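Local coordinates for 6-phospho-beta-glucosidase (Thermotoga maritima, PDB 1UP7), which hydrolyses cellobiose 6'-phosphate to glucose 6-phosphate and glucose, using NAD+ and a manganese ion as cofactors, at residues 98-110 against 243-257. Residues are numbered along the deposited sequence; the frame is centred on the assembly and turned at random.
Sequences KYGLIGQETTGVG and YLRYYLMEKKMFKKI. With G6P (6-O-phosphono-alpha-D-glucopyranose), chain J; NAD (nicotinamide-adenine-dinucleotide), chain I.
I102 and F254 have the closest CA atoms across the two segments, 5.4 Å apart. Residues 100-107 form an irregular loop that leads into helix 109-131, with G108 as its N-cap. It runs over helices 245-248 and 250-258, separated by M249, the N-cap of the second. I102 fills the junction: CD1 reaches F254 N at 3.5 Å, CG1 meets E250 CG, and CG2 touches the Y246 ring and I257 CD1. F254 extends with CG anti to the backbone N (chi1 176°) and turns its ring edge to L101 O, 3.4 Å from CE1. Two waters join the backbones of G100 and I102 to E250 OE2.

The contact joins the NAD-binding Rossmann-type domain to the C-terminal domain of a family 4 glycosidase and forms part of the active site. E105 OE1 accepts from G6P O4 (2.9 Å) and OE2 from NAD O2D; R82 forms a salt bridge with OE2. As in related enzymes, E105 probably raises the basicity of the active-site tyrosine, Y243. Y243 is the proton acceptor, and its OH lies 3.3 Å from G6P C2.

Q104 lays CG over one face of Y246 in a CH-pi contact, 3.9 Å from the centroid. Its bent chain (chi2 -84°) brings the amide to Y243, nearly perpendicular to that ring. Q104 OE1 accepts a hydrogen bond from T106 N (2.8 Å), which sits above the carbonyl plane, and one from T106 OG1 on an in-plane lone pair. Replacing Q104 by an alanine is likely to leave T106 N and the T106 hydroxyl without this acceptor and the Y246 face without its CH partner. T107 puts OG1 at the Y243 edge, 3.2 Å from CD2, while its CG2 packs against Y247 CE1.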
ATOM      1  N   LYS A  98     -21.825  31.200 -18.729  1.00 19.23           N
ATOM      2  CA  LYS A  98     -22.915  31.898 -18.042  1.00 19.43           C
ATOM      3  C   LYS A  98     -23.000  31.634 -16.534  1.00 19.09           C
ATOM      4  O   LYS A  98     -23.591  32.419 -15.804  1.00 19.11           O
ATOM      5  CB  LYS A  98     -24.274  31.603 -18.688  1.00 19.80           C
ATOM      6  CG  LYS A  98     -24.760  30.183 -18.468  1.00 21.41           C
ATOM      7  CD  LYS A  98     -26.140  29.930 -19.083  1.00 21.53           C
ATOM      8  CE  LYS A  98     -26.117  29.834 -20.605  1.00 20.56           C
ATOM      9  NZ  LYS A  98     -25.310  28.725 -21.110  1.00 19.42           N
ATOM     10  N   TYR A  99     -22.420  30.534 -16.084  1.00 18.51           N
ATOM     11  CA  TYR A  99     -22.387  30.184 -14.668  1.00 17.94           C
ATOM     12  C   TYR A  99     -21.186  30.735 -13.928  1.00 17.68           C
ATOM     13  O   TYR A  99     -21.043  30.486 -12.737  1.00 18.40           O
ATOM     14  CB  TYR A  99     -22.419  28.661 -14.500  1.00 17.43           C
ATOM     15  CG  TYR A  99     -23.608  28.014 -15.133  1.00 16.66           C
ATOM     16  CD1 TYR A  99     -24.797  27.844 -14.427  1.00 16.55           C
ATOM     17  CD2 TYR A  99     -23.556  27.569 -16.460  1.00 16.16           C
ATOM     18  CE1 TYR A  99     -25.910  27.216 -15.028  1.00 15.13           C
ATOM     19  CE2 TYR A  99     -24.646  26.963 -17.070  1.00 12.95           C
ATOM     20  CZ  TYR A  99     -25.821  26.787 -16.350  1.00 16.38           C
ATOM     21  OH  TYR A  99     -26.916  26.186 -16.954  1.00 15.75           O
ATOM     22  N   GLY A 100     -20.328  31.485 -14.618  1.00 17.57           N
ATOM     23  CA  GLY A 100     -19.091  31.990 -14.045  1.00 17.48           C
ATOM     24  C   GLY A 100     -18.019  30.913 -13.947  1.00 17.35           C
ATOM     25  O   GLY A 100     -17.150  30.966 -13.101  1.00 17.49           O
ATOM     26  N   LEU A 101     -18.113  29.910 -14.807  1.00 17.40           N
ATOM     27  CA  LEU A 101     -17.231  28.751 -14.755  1.00 17.39           C
ATOM     28  C   LEU A 101     -16.324  28.751 -15.966  1.00 17.08           C
ATOM     29  O   LEU A 101     -16.732  29.219 -17.040  1.00 16.60           O
ATOM     30  CB  LEU A 101     -18.081  27.485 -14.773  1.00 17.14           C
ATOM     31  CG  LEU A 101     -18.517  26.797 -13.456  1.00 19.11           C
ATOM     32  CD1 LEU A 101     -18.186  27.547 -12.120  1.00 14.08           C
ATOM     33  CD2 LEU A 101     -19.970  26.275 -13.502  1.00 15.78           C
ATOM     34  N   ILE A 102     -15.117  28.210 -15.801  1.00 16.99           N
ATOM     35  CA  ILE A 102     -14.200  28.003 -16.903  1.00 16.49           C
ATOM     36  C   ILE A 102     -14.842  27.131 -17.982  1.00 17.06           C
ATOM     37  O   ILE A 102     -15.392  26.054 -17.705  1.00 16.48           O
ATOM     38  CB  ILE A 102     -12.905  27.336 -16.404  1.00 16.87           C
ATOM     39  CG1 ILE A 102     -12.089  28.314 -15.532  1.00 13.75           C
ATOM     40  CG2 ILE A 102     -12.098  26.798 -17.621  1.00 14.61           C
ATOM     41  CD1 ILE A 102     -11.648  29.473 -16.308  1.00 12.29           C
ATOM     42  N   GLY A 103     -14.821  27.623 -19.211  1.00 17.30           N
ATOM     43  CA  GLY A 103     -15.202  26.797 -20.348  1.00 17.47           C
ATOM     44  C   GLY A 103     -14.003  26.507 -21.233  1.00 17.83           C
ATOM     45  O   GLY A 103     -13.436  27.412 -21.850  1.00 17.97           O
ATOM     46  N   GLN A 104     -13.615  25.245 -21.280  1.00 18.30           N
ATOM     47  CA  GLN A 104     -12.400  24.822 -21.964  1.00 18.49           C
ATOM     48  C   GLN A 104     -12.547  23.416 -22.559  1.00 18.93           C
ATOM     49  O   GLN A 104     -13.223  22.548 -22.004  1.00 19.05           O
ATOM     50  CB  GLN A 104     -11.213  24.909 -20.996  1.00 18.46           C
ATOM     51  CG  GLN A 104      -9.860  25.275 -21.666  1.00 17.71           C
ATOM     52  CD  GLN A 104      -9.200  24.013 -22.245  1.00 16.60           C
ATOM     53  OE1 GLN A 104      -9.412  22.886 -21.748  1.00 15.19           O
ATOM     54  NE2 GLN A 104      -8.444  24.190 -23.299  1.00 15.01           N
ATOM     55  N   GLU A 105     -11.930  23.196 -23.702  1.00 19.63           N
ATOM     56  CA  GLU A 105     -12.006  21.909 -24.404  1.00 20.71           C
ATOM     57  C   GLU A 105     -11.790  20.643 -23.531  1.00 20.78           C
ATOM     58  O   GLU A 105     -12.574  19.670 -23.650  1.00 20.43           O
ATOM     59  CB  GLU A 105     -11.049  21.923 -25.624  1.00 21.08           C
ATOM     60  CG  GLU A 105     -10.992  20.589 -26.373  1.00 25.78           C
ATOM     61  CD  GLU A 105      -9.734  20.379 -27.204  1.00 31.19           C
ATOM     62  OE1 GLU A 105      -8.617  20.796 -26.780  1.00 35.09           O
ATOM     63  OE2 GLU A 105      -9.857  19.771 -28.297  1.00 32.99           O
ATOM     64  N   THR A 106     -10.756  20.653 -22.670  1.00 20.38           N
ATOM     65  CA  THR A 106     -10.337  19.458 -21.925  1.00 21.28           C
ATOM     66  C   THR A 106     -10.396  19.601 -20.417  1.00 20.88           C
ATOM     67  O   THR A 106     -10.295  18.612 -19.718  1.00 21.69           O
ATOM     68  CB  THR A 106      -8.895  19.042 -22.331  1.00 21.95           C
ATOM     69  OG1 THR A 106      -7.935  20.040 -21.881  1.00 23.80           O
ATOM     70  CG2 THR A 106      -8.709  19.122 -23.853  1.00 24.92           C
ATOM     71  N   THR A 107     -10.534  20.823 -19.920  1.00 20.86           N
ATOM     72  CA  THR A 107     -10.363  21.112 -18.508  1.00 21.00           C
ATOM     73  C   THR A 107     -11.662  21.541 -17.863  1.00 20.35           C
ATOM     74  O   THR A 107     -12.253  22.507 -18.298  1.00 20.93           O
ATOM     75  CB  THR A 107      -9.350  22.270 -18.345  1.00 21.30           C
ATOM     76  OG1 THR A 107      -8.134  21.931 -19.036  1.00 23.75           O
ATOM     77  CG2 THR A 107      -8.965  22.397 -16.879  1.00 19.51           C
ATOM     78  N   GLY A 108     -12.046  20.897 -16.776  1.00 19.59           N
ATOM     79  CA  GLY A 108     -13.202  21.330 -16.015  1.00 18.80           C
ATOM     80  C   GLY A 108     -14.469  20.850 -16.692  1.00 18.55           C
ATOM     81  O   GLY A 108     -14.496  19.783 -17.319  1.00 18.37           O
ATOM     82  N   VAL A 109     -15.514  21.657 -16.598  1.00 18.34           N
ATOM     83  CA  VAL A 109     -16.869  21.262 -17.038  1.00 17.70           C
ATOM     84  C   VAL A 109     -16.904  20.848 -18.517  1.00 17.71           C
ATOM     85  O   VAL A 109     -17.534  19.861 -18.870  1.00 18.12           O
ATOM     86  CB  VAL A 109     -17.925  22.355 -16.722  1.00 17.66           C
ATOM     87  CG1 VAL A 109     -19.367  21.979 -17.290  1.00 16.78           C
ATOM     88  CG2 VAL A 109     -17.998  22.610 -15.220  1.00 16.49           C
ATOM     89  N   GLY A 110     -16.214  21.598 -19.365  1.00 17.57           N
ATOM     90  CA  GLY A 110     -15.991  21.238 -20.746  1.00 17.16           C
ATOM     91  C   GLY A 110     -15.390  19.867 -20.966  1.00 17.48           C
ATOM     92  O   GLY A 110     -15.831  19.131 -21.863  1.00 17.17           O
ATOM     93  N   TYR A 243      -1.775  24.381 -18.622  1.00 19.58           N
ATOM     94  CA  TYR A 243      -3.181  24.178 -18.272  1.00 20.80           C
ATOM     95  C   TYR A 243      -3.493  24.411 -16.807  1.00 20.16           C
ATOM     96  O   TYR A 243      -4.669  24.548 -16.454  1.00 19.77           O
ATOM     97  CB  TYR A 243      -3.615  22.774 -18.634  1.00 21.67           C
ATOM     98  CG  TYR A 243      -3.988  22.613 -20.088  1.00 24.96           C
ATOM     99  CD1 TYR A 243      -2.993  22.463 -21.080  1.00 28.03           C
ATOM    100  CD2 TYR A 243      -5.338  22.592 -20.479  1.00 25.51           C
ATOM    101  CE1 TYR A 243      -3.349  22.312 -22.429  1.00 31.52           C
ATOM    102  CE2 TYR A 243      -5.704  22.459 -21.807  1.00 26.45           C
ATOM    103  CZ  TYR A 243      -4.724  22.310 -22.774  1.00 31.32           C
ATOM    104  OH  TYR A 243      -5.098  22.177 -24.095  1.00 35.52           O
ATOM    105  N   LEU A 244      -2.455  24.438 -15.970  1.00 19.32           N
ATOM    106  CA  LEU A 244      -2.631  24.719 -14.556  1.00 19.52           C
ATOM    107  C   LEU A 244      -3.134  26.139 -14.373  1.00 18.85           C
ATOM    108  O   LEU A 244      -3.680  26.453 -13.347  1.00 18.95           O
ATOM    109  CB  LEU A 244      -1.348  24.473 -13.749  1.00 18.91           C
ATOM    110  CG  LEU A 244      -1.297  23.156 -12.958  1.00 20.88           C
ATOM    111  CD1 LEU A 244      -2.595  22.834 -12.139  1.00 16.62           C
ATOM    112  CD2 LEU A 244      -0.967  21.988 -13.909  1.00 21.09           C
ATOM    113  N   ARG A 245      -2.955  26.977 -15.382  1.00 18.65           N
ATOM    114  CA  ARG A 245      -3.417  28.363 -15.336  1.00 19.34           C
ATOM    115  C   ARG A 245      -4.915  28.431 -15.032  1.00 18.50           C
ATOM    116  O   ARG A 245      -5.362  29.363 -14.382  1.00 17.85           O
ATOM    117  CB  ARG A 245      -3.204  29.064 -16.672  1.00 19.24           C
ATOM    118  CG  ARG A 245      -1.840  29.700 -16.873  1.00 25.05           C
ATOM    119  CD  ARG A 245      -1.667  30.223 -18.333  1.00 29.51           C
ATOM    120  NE  ARG A 245      -2.380  29.287 -19.222  1.00 31.49           N
ATOM    121  CZ  ARG A 245      -2.786  29.539 -20.459  1.00 33.69           C
ATOM    122  NH1 ARG A 245      -2.593  30.743 -20.999  1.00 35.09           N
ATOM    123  NH2 ARG A 245      -3.407  28.578 -21.158  1.00 32.00           N
ATOM    124  N   TYR A 246      -5.671  27.447 -15.514  1.00 17.88           N
ATOM    125  CA  TYR A 246      -7.135  27.426 -15.334  1.00 18.15           C
ATOM    126  C   TYR A 246      -7.528  27.185 -13.905  1.00 18.05           C
ATOM    127  O   TYR A 246      -8.574  27.657 -13.482  1.00 18.26           O
ATOM    128  CB  TYR A 246      -7.832  26.386 -16.239  1.00 17.41           C
ATOM    129  CG  TYR A 246      -7.642  26.674 -17.710  1.00 17.68           C
ATOM    130  CD1 TYR A 246      -8.340  27.696 -18.339  1.00 17.64           C
ATOM    131  CD2 TYR A 246      -6.734  25.928 -18.475  1.00 19.40           C
ATOM    132  CE1 TYR A 246      -8.143  27.985 -19.693  1.00 16.64           C
ATOM    133  CE2 TYR A 246      -6.522  26.200 -19.824  1.00 18.12           C
ATOM    134  CZ  TYR A 246      -7.219  27.242 -20.419  1.00 19.04           C
ATOM    135  OH  TYR A 246      -7.007  27.511 -21.758  1.00 19.70           O
ATOM    136  N   TYR A 247      -6.678  26.470 -13.179  1.00 17.80           N
ATOM    137  CA  TYR A 247      -6.854  26.230 -11.762  1.00 18.16           C
ATOM    138  C   TYR A 247      -6.316  27.362 -10.921  1.00 18.61           C
ATOM    139  O   TYR A 247      -7.058  27.866 -10.100  1.00 20.24           O
ATOM    140  CB  TYR A 247      -6.157  24.947 -11.380  1.00 17.65           C
ATOM    141  CG  TYR A 247      -6.787  23.736 -11.988  1.00 15.92           C
ATOM    142  CD1 TYR A 247      -6.450  23.336 -13.282  1.00 15.22           C
ATOM    143  CD2 TYR A 247      -7.692  22.978 -11.270  1.00 14.40           C
ATOM    144  CE1 TYR A 247      -7.004  22.228 -13.848  1.00 14.24           C
ATOM    145  CE2 TYR A 247      -8.249  21.826 -11.816  1.00 14.17           C
ATOM    146  CZ  TYR A 247      -7.904  21.464 -13.105  1.00 15.37           C
ATOM    147  OH  TYR A 247      -8.431  20.343 -13.673  1.00 15.05           O
ATOM    148  N   LEU A 248      -5.069  27.794 -11.161  1.00 17.96           N
ATOM    149  CA  LEU A 248      -4.369  28.698 -10.259  1.00 17.75           C
ATOM    150  C   LEU A 248      -4.536  30.176 -10.638  1.00 17.52           C
ATOM    151  O   LEU A 248      -4.252  31.084  -9.850  1.00 16.80           O
ATOM    152  CB  LEU A 248      -2.894  28.321 -10.198  1.00 17.86           C
ATOM    153  CG  LEU A 248      -2.656  27.005  -9.474  1.00 18.77           C
ATOM    154  CD1 LEU A 248      -1.369  26.503 -10.023  1.00 20.00           C
ATOM    155  CD2 LEU A 248      -2.616  27.169  -7.935  1.00 19.28           C
ATOM    156  N   MET A 249      -4.994  30.389 -11.873  1.00 17.22           N
ATOM    157  CA  MET A 249      -5.298  31.718 -12.427  1.00 17.15           C
ATOM    158  C   MET A 249      -6.757  31.785 -12.943  1.00 17.08           C
ATOM    159  O   MET A 249      -7.035  32.394 -13.995  1.00 16.69           O
ATOM    160  CB  MET A 249      -4.331  32.077 -13.567  1.00 16.56           C
ATOM    161  CG  MET A 249      -2.891  32.247 -13.142  1.00 18.72           C
ATOM    162  SD  MET A 249      -1.763  32.460 -14.537  1.00 22.79           S
ATOM    163  CE  MET A 249      -2.289  33.845 -15.139  1.00 19.97           C
ATOM    164  N   GLU A 250      -7.668  31.183 -12.187  1.00 17.18           N
ATOM    165  CA  GLU A 250      -9.040  31.009 -12.634  1.00 17.56           C
ATOM    166  C   GLU A 250      -9.717  32.322 -13.007  1.00 18.04           C
ATOM    167  O   GLU A 250     -10.237  32.417 -14.125  1.00 17.89           O
ATOM    168  CB  GLU A 250      -9.914  30.277 -11.620  1.00 17.68           C
ATOM    169  CG  GLU A 250     -11.241  29.851 -12.194  1.00 17.42           C
ATOM    170  CD  GLU A 250     -12.132  29.127 -11.187  1.00 18.94           C
ATOM    171  OE1 GLU A 250     -11.671  28.726 -10.094  1.00 17.74           O
ATOM    172  OE2 GLU A 250     -13.323  28.976 -11.489  1.00 17.51           O
ATOM    173  N   LYS A 251      -9.723  33.318 -12.108  1.00 17.58           N
ATOM    174  CA  LYS A 251     -10.375  34.577 -12.439  1.00 17.93           C
ATOM    175  C   LYS A 251      -9.798  35.201 -13.706  1.00 18.19           C
ATOM    176  O   LYS A 251     -10.548  35.688 -14.548  1.00 17.59           O
ATOM    177  CB  LYS A 251     -10.371  35.625 -11.311  1.00 17.53           C
ATOM    178  CG  LYS A 251     -11.020  35.135 -10.020  1.00 17.37           C
ATOM    179  CD  LYS A 251     -10.842  36.154  -8.858  1.00 17.97           C
ATOM    180  CE  LYS A 251      -9.429  36.681  -8.710  1.00 17.03           C
ATOM    181  NZ  LYS A 251      -9.324  37.745  -7.658  1.00 16.35           N
ATOM    182  N   LYS A 252      -8.473  35.189 -13.854  1.00 18.61           N
ATOM    183  CA  LYS A 252      -7.844  35.746 -15.055  1.00 18.95           C
ATOM    184  C   LYS A 252      -8.261  34.951 -16.306  1.00 18.64           C
ATOM    185  O   LYS A 252      -8.616  35.524 -17.329  1.00 18.47           O
ATOM    186  CB  LYS A 252      -6.325  35.710 -14.932  1.00 19.77           C
ATOM    187  CG  LYS A 252      -5.590  36.763 -15.693  1.00 22.69           C
ATOM    188  CD  LYS A 252      -4.157  36.975 -15.121  1.00 25.97           C
ATOM    189  CE  LYS A 252      -4.010  38.372 -14.500  1.00 27.46           C
ATOM    190  NZ  LYS A 252      -2.652  38.547 -13.879  1.00 29.29           N
ATOM    191  N   MET A 253      -8.212  33.629 -16.226  1.00 18.03           N
ATOM    192  CA  MET A 253      -8.619  32.780 -17.343  1.00 18.04           C
ATOM    193  C   MET A 253     -10.123  32.876 -17.674  1.00 18.44           C
ATOM    194  O   MET A 253     -10.501  32.902 -18.860  1.00 17.95           O
ATOM    195  CB  MET A 253      -8.241  31.295 -17.142  1.00 17.50           C
ATOM    196  CG  MET A 253      -6.711  31.027 -17.075  1.00 17.59           C
ATOM    197  SD  MET A 253      -5.773  31.704 -18.509  1.00 18.47           S
ATOM    198  CE  MET A 253      -5.141  33.027 -17.832  1.00 18.38           C
ATOM    199  N   PHE A 254     -10.978  32.928 -16.651  1.00 17.96           N
ATOM    200  CA  PHE A 254     -12.386  33.099 -16.918  1.00 17.38           C
ATOM    201  C   PHE A 254     -12.635  34.383 -17.690  1.00 18.46           C
ATOM    202  O   PHE A 254     -13.423  34.353 -18.659  1.00 18.79           O
ATOM    203  CB  PHE A 254     -13.260  33.121 -15.668  1.00 16.58           C
ATOM    204  CG  PHE A 254     -14.720  33.392 -15.983  1.00 15.18           C
ATOM    205  CD1 PHE A 254     -15.571  32.340 -16.379  1.00 11.15           C
ATOM    206  CD2 PHE A 254     -15.231  34.678 -15.921  1.00 10.33           C
ATOM    207  CE1 PHE A 254     -16.904  32.584 -16.692  1.00 11.84           C
ATOM    208  CE2 PHE A 254     -16.577  34.932 -16.258  1.00 13.95           C
ATOM    209  CZ  PHE A 254     -17.427  33.870 -16.640  1.00 10.30           C
ATOM    210  N   LYS A 255     -12.021  35.494 -17.263  1.00 18.20           N
ATOM    211  CA  LYS A 255     -12.195  36.767 -17.949  1.00 18.45           C
ATOM    212  C   LYS A 255     -11.701  36.684 -19.395  1.00 18.88           C
ATOM    213  O   LYS A 255     -12.349  37.159 -20.324  1.00 18.79           O
ATOM    214  CB  LYS A 255     -11.480  37.899 -17.240  1.00 17.67           C
ATOM    215  CG  LYS A 255     -11.609  39.225 -17.962  1.00 18.07           C
ATOM    216  CD  LYS A 255     -11.081  40.380 -17.106  1.00 19.15           C
ATOM    217  CE  LYS A 255     -11.191  41.718 -17.853  1.00 21.10           C
ATOM    218  NZ  LYS A 255     -12.514  41.898 -18.553  1.00 21.23           N
ATOM    219  N   LYS A 256     -10.541  36.084 -19.590  1.00 19.40           N
ATOM    220  CA  LYS A 256     -10.013  35.924 -20.935  1.00 19.81           C
ATOM    221  C   LYS A 256     -10.984  35.147 -21.849  1.00 19.37           C
ATOM    222  O   LYS A 256     -11.289  35.554 -22.970  1.00 19.18           O
ATOM    223  CB  LYS A 256      -8.696  35.159 -20.920  1.00 20.31           C
ATOM    224  CG  LYS A 256      -7.923  35.347 -22.171  1.00 22.82           C
ATOM    225  CD  LYS A 256      -6.753  34.375 -22.197  1.00 29.09           C
ATOM    226  CE  LYS A 256      -5.817  34.651 -23.397  1.00 30.77           C
ATOM    227  NZ  LYS A 256      -5.220  33.326 -23.803  1.00 34.53           N
ATOM    228  N   ILE A 257     -11.456  34.017 -21.378  1.00 18.44           N
ATOM    229  CA  ILE A 257     -12.239  33.163 -22.231  1.00 18.20           C
ATOM    230  C   ILE A 257     -13.592  33.803 -22.546  1.00 18.72           C
ATOM    231  O   ILE A 257     -14.131  33.639 -23.642  1.00 18.20           O
ATOM    232  CB  ILE A 257     -12.481  31.778 -21.575  1.00 17.74           C
ATOM    233  CG1 ILE A 257     -11.165  31.032 -21.321  1.00 15.62           C
ATOM    234  CG2 ILE A 257     -13.516  30.950 -22.398  1.00 16.13           C
ATOM    235  CD1 ILE A 257     -11.386  29.761 -20.477  1.00 13.41           C
TER
HETATM  236  C1  G6P J1417      -2.488  21.737 -26.852  1.00 60.29           C
HETATM  237  C2  G6P J1417      -2.995  20.533 -26.012  1.00 59.37           C
HETATM  238  C3  G6P J1417      -3.925  19.666 -26.859  1.00 59.26           C
HETATM  239  C4  G6P J1417      -5.107  20.531 -27.264  1.00 58.48           C
HETATM  240  C5  G6P J1417      -4.582  21.681 -28.145  1.00 58.06           C
HETATM  241  C6  G6P J1417      -5.720  22.611 -28.542  1.00 55.32           C
HETATM  242  O1  G6P J1417      -1.648  22.657 -26.131  1.00 60.16           O
HETATM  243  O2  G6P J1417      -1.947  19.708 -25.504  1.00 58.61           O
HETATM  244  O3  G6P J1417      -4.344  18.473 -26.187  1.00 59.68           O
HETATM  245  O4  G6P J1417      -6.118  19.744 -27.894  1.00 56.62           O
HETATM  246  O5  G6P J1417      -3.581  22.471 -27.451  1.00 59.56           O
HETATM  247  O6  G6P J1417      -5.488  23.187 -29.818  1.00 52.15           O
HETATM  248  P   G6P J1417      -6.716  23.688 -30.731  1.00 48.03           P
HETATM  249  O1P G6P J1417      -6.117  24.045 -32.073  1.00 50.36           O
HETATM  250  O2P G6P J1417      -7.453  24.911 -30.207  1.00 47.42           O
HETATM  251  O3P G6P J1417      -7.667  22.533 -30.866  1.00 46.24           O
HETATM  252  PA  NAD I1416     -11.615  17.224 -35.636  1.00 39.58           P
HETATM  253  O1A NAD I1416     -12.875  17.937 -35.352  1.00 39.58           O
HETATM  254  O2A NAD I1416     -10.934  17.583 -36.975  1.00 42.49           O
HETATM  255  O5B NAD I1416     -12.024  15.656 -35.608  1.00 36.88           O
HETATM  256  C5B NAD I1416     -11.222  14.714 -36.272  1.00 31.06           C
HETATM  257  C4B NAD I1416     -12.082  13.813 -37.147  1.00 27.54           C
HETATM  258  O4B NAD I1416     -12.844  12.914 -36.344  1.00 29.02           O
HETATM  259  C3B NAD I1416     -13.081  14.539 -38.040  1.00 26.05           C
HETATM  260  O3B NAD I1416     -12.735  14.268 -39.391  1.00 21.96           O
HETATM  261  C2B NAD I1416     -14.439  13.931 -37.683  1.00 25.76           C
HETATM  262  O2B NAD I1416     -15.254  13.730 -38.819  1.00 23.91           O
HETATM  263  C1B NAD I1416     -14.008  12.592 -37.112  1.00 26.16           C
HETATM  264  N9A NAD I1416     -14.979  11.945 -36.234  1.00 26.81           N
HETATM  265  C8A NAD I1416     -15.884  12.500 -35.350  1.00 24.99           C
HETATM  266  N7A NAD I1416     -16.519  11.469 -34.750  1.00 27.63           N
HETATM  267  C5A NAD I1416     -16.017  10.296 -35.179  1.00 25.50           C
HETATM  268  C6A NAD I1416     -16.308   8.965 -34.908  1.00 27.10           C
HETATM  269  N6A NAD I1416     -17.253   8.618 -34.040  1.00 24.93           N
HETATM  270  N1A NAD I1416     -15.597   7.969 -35.567  1.00 26.83           N
HETATM  271  C2A NAD I1416     -14.624   8.298 -36.496  1.00 25.65           C
HETATM  272  N3A NAD I1416     -14.367   9.619 -36.776  1.00 25.38           N
HETATM  273  C4A NAD I1416     -15.053  10.588 -36.130  1.00 26.29           C
HETATM  274  O3  NAD I1416     -10.643  17.545 -34.395  1.00 39.74           O
HETATM  275  PN  NAD I1416      -9.046  17.451 -34.320  1.00 36.98           P
HETATM  276  O1N NAD I1416      -8.636  18.839 -33.987  1.00 41.41           O
HETATM  277  O2N NAD I1416      -8.445  16.765 -35.443  1.00 39.33           O
HETATM  278  O5D NAD I1416      -8.772  16.482 -33.078  1.00 39.15           O
HETATM  279  C5D NAD I1416      -9.417  15.238 -32.870  1.00 36.12           C
HETATM  280  C4D NAD I1416      -9.232  14.850 -31.394  1.00 37.30           C
HETATM  281  O4D NAD I1416      -7.860  14.697 -31.029  1.00 36.78           O
HETATM  282  C3D NAD I1416      -9.787  15.906 -30.450  1.00 35.07           C
HETATM  283  O3D NAD I1416     -10.416  15.198 -29.424  1.00 35.30           O
HETATM  284  C2D NAD I1416      -8.561  16.648 -29.929  1.00 35.83           C
HETATM  285  O2D NAD I1416      -8.702  17.209 -28.634  1.00 33.84           O
HETATM  286  C1D NAD I1416      -7.448  15.630 -30.025  1.00 37.91           C
HETATM  287  N1N NAD I1416      -6.247  16.243 -30.597  1.00 43.50           N
HETATM  288  C2N NAD I1416      -5.716  15.582 -31.682  1.00 44.47           C
HETATM  289  C3N NAD I1416      -4.590  16.041 -32.320  1.00 47.55           C
HETATM  290  C7N NAD I1416      -4.075  15.276 -33.517  1.00 50.35           C
HETATM  291  O7N NAD I1416      -2.703  14.984 -33.704  1.00 51.89           O
HETATM  292  N7N NAD I1416      -4.969  14.851 -34.423  1.00 52.29           N
HETATM  293  C4N NAD I1416      -4.001  17.208 -31.827  1.00 49.80           C
HETATM  294  C5N NAD I1416      -4.524  17.896 -30.713  1.00 47.38           C
HETATM  295  C6N NAD I1416      -5.669  17.392 -30.097  1.00 46.00           C
HETATM  296  O   HOH W   1     -14.339  30.797 -13.078  1.00 34.02           O
HETATM  297  O   HOH W   2     -14.583  27.123 -13.261  1.00 22.42           O